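Local coordinates for uncharacterized protein (Staphylococcus aureus subsp. aureus Mu50, PDB 4QPV), which is of unknown function but belongs to the DUF1672 family, with a unique fold of kinked-helix-beta-beta-beta repeats, at residues L138-E143 and K251-H256; V144-K149 and N172-L177; R218-T223 and D257-L262; V247-K252 and V284-H289. One frame throughout, in Å; residues are numbered along the deposited sequence. Where two conformers were deposited one is given.

Contact 1: L138-E143 and K251-H256; sequences LDNLTE and KKNIPH
N140 and N253 stack their side-chain amides where helix 135-147 meets the loop that follows helix 234-249. This loop is the returning arm of a beta-alpha-beta unit and carries an inverse gamma turn centred on P255. The N140 side chain leans onto it over its whole length. Its CB lies 3.5 Å from the backbone O of N253. CG stands anti to the carbonyl carbon (chi1 -71°) and sits 3.3 Å from ND2 of N253. The two amide planes are 27° apart. OD1 of N140 also lies beside ND2 of N253. At the tip, ND2 of N140 gives a nearly straight hydrogen bond to the backbone O of N253, 2.9 Å long. The acceptor lies in the amide plane of N140, but the donor stands above the carbonyl plane of N253.

Deeper in, the contact is apolar. I254 lays CG2 against CA of L141 at 3.8 Å. P255 touches both leucines: its CD meets CB of L141 at 3.9 Å. L138 crosses the proline at about a right angle, with CD2 on CG of P255 at 3.7 Å. The loop is itself braced by H256, whose NE2 donates to O of K251 at 2.6 Å, in the ring plane.

Contact 2: V144-K149 and N172-L177; sequences VLKEYK and NEYYYL
Y174 and Y175, the two rings that L145 meets, both give their backbone N to one atom, OD1 of N172. The bond from Y174 N to N172 OD1 is 2.9 Å. The one from Y175 N to N172 OD1 is 3.0 Å. They arrive from opposite faces of the amide plane. This double grip holds the turn.

Y174 carries most of the contact with helix 135-147. L145 and Y174 lie alongside each other, pointing opposite ways, with L145 CD1 3.7 Å from Y174 CB. The same CD1 reaches the edge of the Y175 ring, 3.6 Å from its CD2. That edge is brought to the leucine with CG of Y175 between its backbone N and carbonyl carbon (chi1 65°). The hydroxyl of Y175 bonds to O of L138, about two turns earlier in the helix than L145.

Two lysines cover the outer part of Y174 with their methylenes. The K146 side chain runs at about a right angle to that of Y174, its CG 3.7 Å from Y174 CE2. K149, bent near its end, rests CD 3.6 Å from Y174 OH. No hydrogen bond joins the segments. The arrangement is an Asx turn leading into strand 175-178, packed against helix 135-147, whose L138 and L141 also touch the mixed sheet.

Contact 3: R218-T223 and D257-L262; sequences RPYVVT and DLNVSL
V221 and N259 share the shortest bond of this parallel strand pair: V221 N gives to N259 O at 2.7 Å, with an N-H...O angle of 169°. Three more backbone bonds continue the ladder. N259 N gives to P219 O, S261 N to V221 O, and T223 N to S261 O. At the start of the pair the chain of R218 bends (chi2 -79°) and brings NH1 to D257. This NH1 bonds to the backbone O of D257 at 2.8 Å. That oxygen lies near the guanidinium plane.

N259 works with three partners beyond the ladder. Its ND2 makes a weak bond to R218 O at 3.0 Å. A water accepts from this ND2 and from R218 N, so it bridges the two segments. OD1 of N259 turns to the backbone N of H289.

The two strands are the outer members of the beta-alpha-beta unit 220-227, 234-249 and 259-265. Here they run nearly parallel.

On the side of N259, its CB sits over one face of the Y220 ring, 3.9 Å from the centroid, as a CH-pi contact. Its amide follows the same face, the planes 35° apart. The Y220 hydroxyl is held by E290. The opposite side is apolar. P219 CD meets L258 CD2 at 3.6 Å, and V221 CG2 lies 4.0 Å from L258 CD1. V221 CB packs on V260 CG2, while L138 and L141 of helix 135-147 pack on V221 as well. At the far end, T223 OG1 bonds to Q263 N, and L262 CD1 lies 3.8 Å from T223 OG1.

Contact 4: V247-K252 and V284-H289; sequences VLKKKK and VGVFNH
L248 turns its branch toward V286 with CG anti to its own carbonyl carbon (chi1 -68°), which brings CD1 to CG2 of V286 at 4.0 Å. V286 holds CG1 anti to its backbone N (chi1 179°), and this puts CG1 against CB of L248 at 3.8 Å. The two side chains cross at about a right angle. K249 runs out extended along the backbone of V286, with CE 3.6 Å from V286 O.

The K249 ammonium links the segments through a water. NZ gives to the water at 2.9 Å, and the water gives to O of G285 at 2.7 Å. The same NZ forms a salt bridge with E246, one turn back on the helix. G285 O also accepts from the hydroxyl of S245.

The F287 ring comes in beside L248 and K249, its CE1 3.9 Å from CA of K249 and its CZ 3.9 Å from O of L248. V286 CG1 lies over the centre of one ring face.

V286 and F287 both face V260 as a classic beta bulge, where the chain turns a corner. The last part of helix 234-249 packs against 284-287. Strand 282-285 has strand 259-265 as its sheet partner; L248 also touches L262 there.

Overall arrangement
From the N terminus, helix 135-147 supplies the first segments of contacts 1 and 2. Contact 2 closes first, at 172-177, and so lies wholly within the longer loop that contact 1 closes at 251-256. Contact 3 opens at 218-223 and closes at 257-262, so it crosses contact 1. Contact 4 opens at 247-252, sharing K251 and K252 with contact 1, and closes last at 284-289, crossing contact 3. Together they tie helices 135-147 and 234-249 to the mixed sheet, in which strands 175-178, 220-227, 259-265 and 282-285 are successive neighbours. A probable hydrogen bond between K251 NZ and Y148 OH links the chain just past the two helices.

Contact 1: L138-E143 and K251-H256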
# COMPACT_ATOMS: atom_id res chain seq x y z
N LEU A 138 -8.82 11.94 -2.35
CA LEU A 138 -8.69 10.51 -2.04
C LEU A 138 -9.55 10.16 -0.80
O LEU A 138 -10.22 9.13 -0.81
CB LEU A 138 -7.21 10.13 -1.85
CG LEU A 138 -6.42 10.08 -3.18
CD1 LEU A 138 -4.90 10.07 -2.92
CD2 LEU A 138 -6.83 8.86 -4.02
N ASP A 139 -9.59 11.04 0.22
CA ASP A 139 -10.45 10.83 1.39
C ASP A 139 -11.93 10.85 0.97
O ASP A 139 -12.71 10.04 1.46
CB ASP A 139 -10.15 11.85 2.48
CG ASP A 139 -8.78 11.69 3.14
OD1 ASP A 139 -8.12 10.62 2.93
OD2 ASP A 139 -8.40 12.59 3.94
N ASN A 140 -12.30 11.70 -0.01
CA ASN A 140 -13.67 11.70 -0.53
C ASN A 140 -13.98 10.38 -1.21
O ASN A 140 -15.09 9.87 -1.04
CB ASN A 140 -13.91 12.83 -1.50
CG ASN A 140 -13.96 14.18 -0.85
OD1 ASN A 140 -14.24 14.32 0.35
ND2 ASN A 140 -13.68 15.20 -1.65
N LEU A 141 -13.01 9.82 -1.97
CA LEU A 141 -13.20 8.52 -2.62
C LEU A 141 -13.42 7.43 -1.56
O LEU A 141 -14.32 6.59 -1.72
CB LEU A 141 -12.01 8.15 -3.54
CG LEU A 141 -12.07 6.77 -4.25
CD1 LEU A 141 -13.34 6.64 -5.14
CD2 LEU A 141 -10.84 6.54 -5.10
N THR A 142 -12.63 7.46 -0.47
CA THR A 142 -12.76 6.46 0.61
C THR A 142 -14.18 6.47 1.18
O THR A 142 -14.82 5.42 1.30
CB THR A 142 -11.73 6.69 1.71
OG1 THR A 142 -10.43 6.71 1.12
CG2 THR A 142 -11.80 5.60 2.80
N GLU A 143 -14.69 7.67 1.46
CA GLU A 143 -16.04 7.88 1.97
C GLU A 143 -17.10 7.31 0.98
O GLU A 143 -18.02 6.61 1.40
CB GLU A 143 -16.26 9.38 2.21
CG GLU A 143 -17.63 9.70 2.77
CD GLU A 143 -17.94 9.16 4.15
OE1 GLU A 143 -17.00 8.79 4.89
OE2 GLU A 143 -19.13 9.14 4.51
N LYS A 251 -19.46 11.79 -9.47
CA LYS A 251 -19.06 12.35 -8.18
C LYS A 251 -18.00 13.39 -8.47
O LYS A 251 -16.90 13.03 -8.92
CB LYS A 251 -18.54 11.26 -7.21
CG LYS A 251 -19.54 10.16 -6.89
CD LYS A 251 -20.65 10.58 -5.94
CE LYS A 251 -21.82 9.68 -6.21
NZ LYS A 251 -22.80 9.66 -5.12
N LYS A 252 -18.31 14.66 -8.26
CA LYS A 252 -17.39 15.75 -8.59
C LYS A 252 -16.16 15.80 -7.68
O LYS A 252 -15.08 16.17 -8.15
CB LYS A 252 -18.10 17.11 -8.54
CG LYS A 252 -19.19 17.25 -9.60
CD LYS A 252 -19.80 18.65 -9.62
CE LYS A 252 -21.29 18.65 -9.88
NZ LYS A 252 -21.63 18.25 -11.28
N ASN A 253 -16.30 15.43 -6.41
CA ASN A 253 -15.26 15.61 -5.39
C ASN A 253 -14.22 14.47 -5.30
O ASN A 253 -13.33 14.54 -4.45
CB ASN A 253 -15.93 15.82 -4.03
CG ASN A 253 -16.73 14.64 -3.50
OD1 ASN A 253 -17.17 13.75 -4.24
ND2 ASN A 253 -16.97 14.64 -2.20
N ILE A 254 -14.30 13.45 -6.18
CA ILE A 254 -13.34 12.34 -6.13
C ILE A 254 -12.18 12.58 -7.16
O ILE A 254 -12.24 13.56 -7.91
CB ILE A 254 -14.04 10.96 -6.28
CG1 ILE A 254 -14.68 10.76 -7.67
CG2 ILE A 254 -15.03 10.71 -5.12
CD1 ILE A 254 -14.91 9.19 -8.01
N PRO A 255 -11.12 11.71 -7.19
CA PRO A 255 -9.96 12.00 -8.05
C PRO A 255 -10.15 11.79 -9.56
O PRO A 255 -9.60 10.85 -10.15
CB PRO A 255 -8.87 11.08 -7.49
CG PRO A 255 -9.35 10.67 -6.12
CD PRO A 255 -10.83 10.57 -6.30
N HIS A 256 -10.82 12.76 -10.21
CA HIS A 256 -10.96 12.81 -11.67
C HIS A 256 -9.58 12.95 -12.35
O HIS A 256 -9.39 12.41 -13.43
CB HIS A 256 -11.85 13.98 -12.09
CG HIS A 256 -13.30 13.72 -11.83
ND1 HIS A 256 -14.19 13.49 -12.87
CD2 HIS A 256 -13.97 13.64 -10.66
CE1 HIS A 256 -15.36 13.28 -12.30
NE2 HIS A 256 -15.28 13.37 -10.97

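Contact 2: V144-K149 and N172-L177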
# COMPACT_ATOMS: atom_id res chain seq x y z
N VAL A 144 -16.95 7.59 -0.33
CA VAL A 144 -17.90 7.10 -1.36
C VAL A 144 -17.88 5.56 -1.42
O VAL A 144 -18.93 4.94 -1.55
CB VAL A 144 -17.64 7.75 -2.76
CG1 VAL A 144 -18.52 7.11 -3.84
CG2 VAL A 144 -17.86 9.27 -2.72
N LEU A 145 -16.71 4.94 -1.25
CA LEU A 145 -16.61 3.48 -1.28
C LEU A 145 -17.33 2.86 -0.06
O LEU A 145 -17.99 1.83 -0.20
CB LEU A 145 -15.15 3.03 -1.40
CG LEU A 145 -14.58 3.24 -2.82
CD1 LEU A 145 -13.08 3.29 -2.80
CD2 LEU A 145 -15.09 2.14 -3.79
N LYS A 146 -17.29 3.55 1.09
CA LYS A 146 -18.01 3.13 2.31
C LYS A 146 -19.52 3.28 2.08
O LYS A 146 -20.29 2.40 2.48
CB LYS A 146 -17.58 3.99 3.51
CG LYS A 146 -16.19 3.63 4.05
CD LYS A 146 -15.79 4.71 5.07
CE LYS A 146 -14.40 4.48 5.62
NZ LYS A 146 -14.08 5.51 6.66
N GLU A 147 -19.93 4.38 1.43
CA GLU A 147 -21.33 4.71 1.12
C GLU A 147 -22.01 3.64 0.28
O GLU A 147 -23.19 3.36 0.49
CB GLU A 147 -21.43 6.04 0.34
CG GLU A 147 -21.17 7.34 1.08
CD GLU A 147 -21.39 8.57 0.22
OE1 GLU A 147 -22.21 8.49 -0.72
OE2 GLU A 147 -20.73 9.61 0.47
N TYR A 148 -21.29 3.04 -0.68
CA TYR A 148 -21.92 2.09 -1.59
C TYR A 148 -21.67 0.60 -1.37
O TYR A 148 -22.13 -0.21 -2.20
CB TYR A 148 -21.53 2.48 -3.03
CG TYR A 148 -22.24 3.74 -3.49
CD1 TYR A 148 -23.58 3.71 -3.87
CD2 TYR A 148 -21.59 4.97 -3.47
CE1 TYR A 148 -24.25 4.88 -4.25
CE2 TYR A 148 -22.25 6.15 -3.85
CZ TYR A 148 -23.57 6.09 -4.26
OH TYR A 148 -24.21 7.24 -4.68
N LYS A 149 -21.00 0.23 -0.23
CA LYS A 149 -20.72 -1.18 0.01
C LYS A 149 -22.02 -2.02 0.11
O LYS A 149 -22.01 -3.15 -0.37
CB LYS A 149 -19.77 -1.38 1.21
CG LYS A 149 -20.27 -0.97 2.58
CD LYS A 149 -19.11 -0.99 3.59
CE LYS A 149 -19.10 -2.18 4.51
NZ LYS A 149 -20.11 -2.05 5.60
N ASN A 172 -5.86 1.64 1.97
CA ASN A 172 -6.88 1.52 3.01
C ASN A 172 -7.66 0.23 2.71
O ASN A 172 -7.23 -0.60 1.88
CB ASN A 172 -7.75 2.79 3.14
CG ASN A 172 -8.48 3.17 1.88
OD1 ASN A 172 -8.90 2.31 1.09
ND2 ASN A 172 -8.62 4.47 1.65
N GLU A 173 -8.77 0.01 3.41
CA GLU A 173 -9.58 -1.19 3.25
C GLU A 173 -10.04 -1.40 1.80
O GLU A 173 -10.19 -2.54 1.36
CB GLU A 173 -10.83 -1.11 4.14
CG GLU A 173 -10.55 -1.08 5.64
CD GLU A 173 -11.72 -0.55 6.44
OE1 GLU A 173 -11.98 0.67 6.37
OE2 GLU A 173 -12.38 -1.35 7.14
N TYR A 174 -10.29 -0.29 1.07
CA TYR A 174 -10.91 -0.31 -0.25
C TYR A 174 -10.01 -0.14 -1.46
O TYR A 174 -10.43 -0.57 -2.54
CB TYR A 174 -12.00 0.79 -0.28
CG TYR A 174 -13.01 0.58 0.82
CD1 TYR A 174 -14.00 -0.40 0.71
CD2 TYR A 174 -12.93 1.29 2.02
CE1 TYR A 174 -14.88 -0.67 1.76
CE2 TYR A 174 -13.80 1.02 3.08
CZ TYR A 174 -14.79 0.06 2.94
OH TYR A 174 -15.64 -0.24 3.97
N TYR A 175 -8.85 0.49 -1.34
CA TYR A 175 -7.99 0.68 -2.50
C TYR A 175 -6.56 0.93 -2.11
O TYR A 175 -6.25 1.18 -0.94
CB TYR A 175 -8.50 1.85 -3.41
CG TYR A 175 -8.45 3.23 -2.77
CD1 TYR A 175 -7.27 3.98 -2.77
CD2 TYR A 175 -9.59 3.81 -2.23
CE1 TYR A 175 -7.22 5.26 -2.21
CE2 TYR A 175 -9.57 5.10 -1.70
CZ TYR A 175 -8.37 5.81 -1.66
OH TYR A 175 -8.33 7.06 -1.10
N TYR A 176 -5.69 0.86 -3.11
CA TYR A 176 -4.29 1.21 -2.92
C TYR A 176 -3.90 2.17 -4.06
O TYR A 176 -4.55 2.20 -5.13
CB TYR A 176 -3.38 -0.02 -2.82
CG TYR A 176 -3.30 -0.81 -4.11
CD1 TYR A 176 -4.28 -1.75 -4.43
CD2 TYR A 176 -2.25 -0.63 -5.00
CE1 TYR A 176 -4.22 -2.47 -5.62
CE2 TYR A 176 -2.18 -1.35 -6.20
CZ TYR A 176 -3.16 -2.28 -6.49
OH TYR A 176 -3.11 -2.99 -7.67
N LEU A 177 -2.85 2.97 -3.81
CA LEU A 177 -2.35 3.98 -4.74
C LEU A 177 -0.91 3.60 -5.13
O LEU A 177 -0.14 3.17 -4.27
CB LEU A 177 -2.43 5.35 -4.01
CG LEU A 177 -1.95 6.63 -4.70
CD1 LEU A 177 -2.96 7.12 -5.68
CD2 LEU A 177 -1.82 7.75 -3.68

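Contact 3: R218-T223 and D257-L262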
# COMPACT_ATOMS: atom_id res chain seq x y z
N ARG A 218 -0.08 9.92 -14.45
CA ARG A 218 -0.81 10.17 -13.20
C ARG A 218 -0.73 8.94 -12.30
O ARG A 218 -0.71 7.81 -12.82
CB ARG A 218 -2.29 10.52 -13.46
CG ARG A 218 -2.55 11.45 -14.65
CD ARG A 218 -2.29 12.91 -14.34
NE ARG A 218 -2.59 13.76 -15.50
CZ ARG A 218 -3.72 14.43 -15.67
NH1 ARG A 218 -4.68 14.37 -14.75
NH2 ARG A 218 -3.90 15.18 -16.75
N PRO A 219 -0.72 9.12 -10.96
CA PRO A 219 -0.79 7.95 -10.07
C PRO A 219 -2.04 7.11 -10.35
O PRO A 219 -3.04 7.62 -10.87
CB PRO A 219 -0.86 8.56 -8.67
CG PRO A 219 -0.39 9.96 -8.82
CD PRO A 219 -0.75 10.38 -10.20
N TYR A 220 -1.97 5.82 -10.03
CA TYR A 220 -3.07 4.89 -10.23
C TYR A 220 -3.72 4.53 -8.91
O TYR A 220 -3.02 4.16 -7.96
CB TYR A 220 -2.56 3.60 -10.90
CG TYR A 220 -2.20 3.75 -12.37
CD1 TYR A 220 -0.97 4.27 -12.75
CD2 TYR A 220 -3.07 3.31 -13.36
CE1 TYR A 220 -0.64 4.43 -14.10
CE2 TYR A 220 -2.75 3.45 -14.71
CZ TYR A 220 -1.53 4.00 -15.08
OH TYR A 220 -1.22 4.11 -16.42
N VAL A 221 -5.06 4.61 -8.87
CA VAL A 221 -5.88 4.15 -7.76
C VAL A 221 -6.57 2.84 -8.22
O VAL A 221 -7.25 2.87 -9.23
CB VAL A 221 -6.93 5.19 -7.29
CG1 VAL A 221 -7.86 4.59 -6.24
CG2 VAL A 221 -6.26 6.45 -6.77
N VAL A 222 -6.36 1.72 -7.51
CA VAL A 222 -6.99 0.44 -7.86
C VAL A 222 -7.77 -0.06 -6.64
O VAL A 222 -7.17 -0.23 -5.58
CB VAL A 222 -5.96 -0.63 -8.38
CG1 VAL A 222 -6.67 -1.91 -8.80
CG2 VAL A 222 -5.12 -0.09 -9.55
N THR A 223 -9.07 -0.32 -6.79
CA THR A 223 -9.86 -0.84 -5.66
C THR A 223 -9.55 -2.33 -5.40
O THR A 223 -9.06 -3.04 -6.29
CB THR A 223 -11.38 -0.59 -5.80
OG1 THR A 223 -11.93 -1.47 -6.81
CG2 THR A 223 -11.75 0.89 -6.03
N ASP A 257 -8.63 13.66 -11.70
CA ASP A 257 -7.29 13.91 -12.23
C ASP A 257 -6.32 12.71 -12.03
O ASP A 257 -5.17 12.79 -12.46
CB ASP A 257 -6.68 15.19 -11.62
CG ASP A 257 -6.56 15.21 -10.10
OD1 ASP A 257 -6.90 14.18 -9.46
OD2 ASP A 257 -6.13 16.25 -9.56
N LEU A 258 -6.77 11.61 -11.38
CA LEU A 258 -5.92 10.42 -11.23
C LEU A 258 -6.43 9.31 -12.13
O LEU A 258 -7.52 9.41 -12.68
CB LEU A 258 -5.85 9.93 -9.75
CG LEU A 258 -5.33 10.92 -8.70
CD1 LEU A 258 -5.24 10.27 -7.32
CD2 LEU A 258 -3.97 11.50 -9.10
N ASN A 259 -5.64 8.23 -12.29
CA ASN A 259 -6.11 7.02 -12.99
C ASN A 259 -6.84 6.21 -11.92
O ASN A 259 -6.27 5.97 -10.86
CB ASN A 259 -4.98 6.25 -13.63
CG ASN A 259 -4.33 7.02 -14.75
OD1 ASN A 259 -5.01 7.48 -15.66
ND2 ASN A 259 -3.02 7.22 -14.66
N VAL A 260 -8.14 5.95 -12.13
CA VAL A 260 -8.94 5.24 -11.12
C VAL A 260 -9.59 4.03 -11.80
O VAL A 260 -10.25 4.18 -12.82
CB VAL A 260 -9.97 6.16 -10.40
CG1 VAL A 260 -10.80 5.37 -9.37
CG2 VAL A 260 -9.26 7.34 -9.71
N SER A 261 -9.43 2.86 -11.18
CA SER A 261 -9.93 1.59 -11.71
C SER A 261 -10.67 0.81 -10.62
O SER A 261 -10.19 0.66 -9.49
CB SER A 261 -8.74 0.77 -12.25
OG SER A 261 -9.09 -0.54 -12.66
N LEU A 262 -11.83 0.27 -10.99
CA LEU A 262 -12.65 -0.51 -10.10
C LEU A 262 -12.35 -2.00 -10.30
O LEU A 262 -12.45 -2.50 -11.43
CB LEU A 262 -14.11 -0.17 -10.47
CG LEU A 262 -15.25 -0.34 -9.49
CD1 LEU A 262 -15.00 0.40 -8.15
CD2 LEU A 262 -16.55 0.14 -10.13
O HOH W 1 -1.31 8.53 -16.83

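Contact 4: V247-K252 and V284-H289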
# COMPACT_ATOMS: atom_id res chain seq x y z
N VAL A 247 -21.78 5.74 -11.61
CA VAL A 247 -22.09 6.52 -10.41
C VAL A 247 -20.83 7.34 -9.98
O VAL A 247 -20.92 8.56 -9.80
CB VAL A 247 -22.61 5.59 -9.27
CG1 VAL A 247 -22.63 6.31 -7.91
CG2 VAL A 247 -23.98 5.03 -9.62
N LEU A 248 -19.66 6.69 -9.92
CA LEU A 248 -18.39 7.32 -9.55
C LEU A 248 -18.00 8.47 -10.49
O LEU A 248 -17.59 9.53 -10.01
CB LEU A 248 -17.27 6.25 -9.50
CG LEU A 248 -17.41 5.23 -8.38
CD1 LEU A 248 -16.40 4.11 -8.52
CD2 LEU A 248 -17.30 5.90 -6.99
N LYS A 249 -18.18 8.30 -11.82
CA LYS A 249 -17.87 9.35 -12.80
C LYS A 249 -18.64 10.65 -12.55
O LYS A 249 -18.15 11.73 -12.90
CB LYS A 249 -18.14 8.89 -14.24
CG LYS A 249 -17.21 7.79 -14.73
CD LYS A 249 -17.70 7.23 -16.06
CE LYS A 249 -16.93 5.99 -16.43
NZ LYS A 249 -17.34 5.48 -17.77
N LYS A 250 -19.82 10.54 -11.92
CA LYS A 250 -20.69 11.70 -11.63
C LYS A 250 -20.41 12.35 -10.25
O LYS A 250 -21.02 13.37 -9.93
CB LYS A 250 -22.17 11.32 -11.73
CG LYS A 250 -22.62 10.99 -13.14
CD LYS A 250 -24.09 10.61 -13.10
CE LYS A 250 -24.60 10.10 -14.42
NZ LYS A 250 -26.07 9.92 -14.38
N LYS A 251 -19.46 11.79 -9.47
CA LYS A 251 -19.06 12.35 -8.18
C LYS A 251 -18.00 13.39 -8.47
O LYS A 251 -16.90 13.03 -8.92
CB LYS A 251 -18.54 11.26 -7.21
CG LYS A 251 -19.54 10.16 -6.89
CD LYS A 251 -20.65 10.58 -5.94
CE LYS A 251 -21.82 9.68 -6.21
NZ LYS A 251 -22.80 9.66 -5.12
N LYS A 252 -18.31 14.66 -8.26
CA LYS A 252 -17.39 15.75 -8.59
C LYS A 252 -16.16 15.80 -7.68
O LYS A 252 -15.08 16.17 -8.15
CB LYS A 252 -18.10 17.11 -8.54
CG LYS A 252 -19.19 17.25 -9.60
CD LYS A 252 -19.80 18.65 -9.62
CE LYS A 252 -21.29 18.65 -9.88
NZ LYS A 252 -21.63 18.25 -11.28
N VAL A 284 -13.16 -2.58 -14.14
CA VAL A 284 -13.89 -1.55 -14.89
C VAL A 284 -13.17 -0.22 -14.69
O VAL A 284 -12.97 0.21 -13.55
CB VAL A 284 -15.40 -1.45 -14.54
CG1 VAL A 284 -16.06 -0.31 -15.30
CG2 VAL A 284 -16.13 -2.77 -14.80
N GLY A 285 -12.80 0.43 -15.80
CA GLY A 285 -12.16 1.74 -15.72
C GLY A 285 -13.13 2.80 -15.23
O GLY A 285 -14.32 2.75 -15.54
N VAL A 286 -12.64 3.73 -14.38
CA VAL A 286 -13.45 4.84 -13.89
C VAL A 286 -12.90 6.11 -14.57
O VAL A 286 -13.61 6.76 -15.35
CB VAL A 286 -13.53 4.95 -12.35
CG1 VAL A 286 -14.38 6.15 -11.93
CG2 VAL A 286 -14.07 3.65 -11.72
N PHE A 287 -11.62 6.44 -14.30
CA PHE A 287 -10.92 7.58 -14.90
C PHE A 287 -9.62 7.10 -15.50
O PHE A 287 -8.90 6.34 -14.86
CB PHE A 287 -10.64 8.70 -13.87
CG PHE A 287 -11.85 9.18 -13.12
CD1 PHE A 287 -12.95 9.70 -13.80
CD2 PHE A 287 -11.89 9.13 -11.73
CE1 PHE A 287 -14.08 10.13 -13.10
CE2 PHE A 287 -13.02 9.56 -11.04
CZ PHE A 287 -14.10 10.07 -11.73
N ASN A 288 -9.30 7.53 -16.72
CA ASN A 288 -8.04 7.11 -17.34
C ASN A 288 -7.44 8.26 -18.15
O ASN A 288 -8.16 8.95 -18.88
CB ASN A 288 -8.22 5.87 -18.21
CG ASN A 288 -6.91 5.17 -18.48
OD1 ASN A 288 -6.27 5.38 -19.51
ND2 ASN A 288 -6.45 4.37 -17.52
N HIS A 289 -6.12 8.46 -18.00
CA HIS A 289 -5.42 9.57 -18.64
C HIS A 289 -4.30 9.10 -19.59
O HIS A 289 -3.54 9.94 -20.08
CB HIS A 289 -4.84 10.49 -17.55
CG HIS A 289 -5.89 11.03 -16.62
ND1 HIS A 289 -6.62 12.17 -16.94
CD2 HIS A 289 -6.33 10.55 -15.44
CE1 HIS A 289 -7.45 12.35 -15.93
NE2 HIS A 289 -7.32 11.40 -15.00
O HOH W 2 -16.00 2.91 -17.62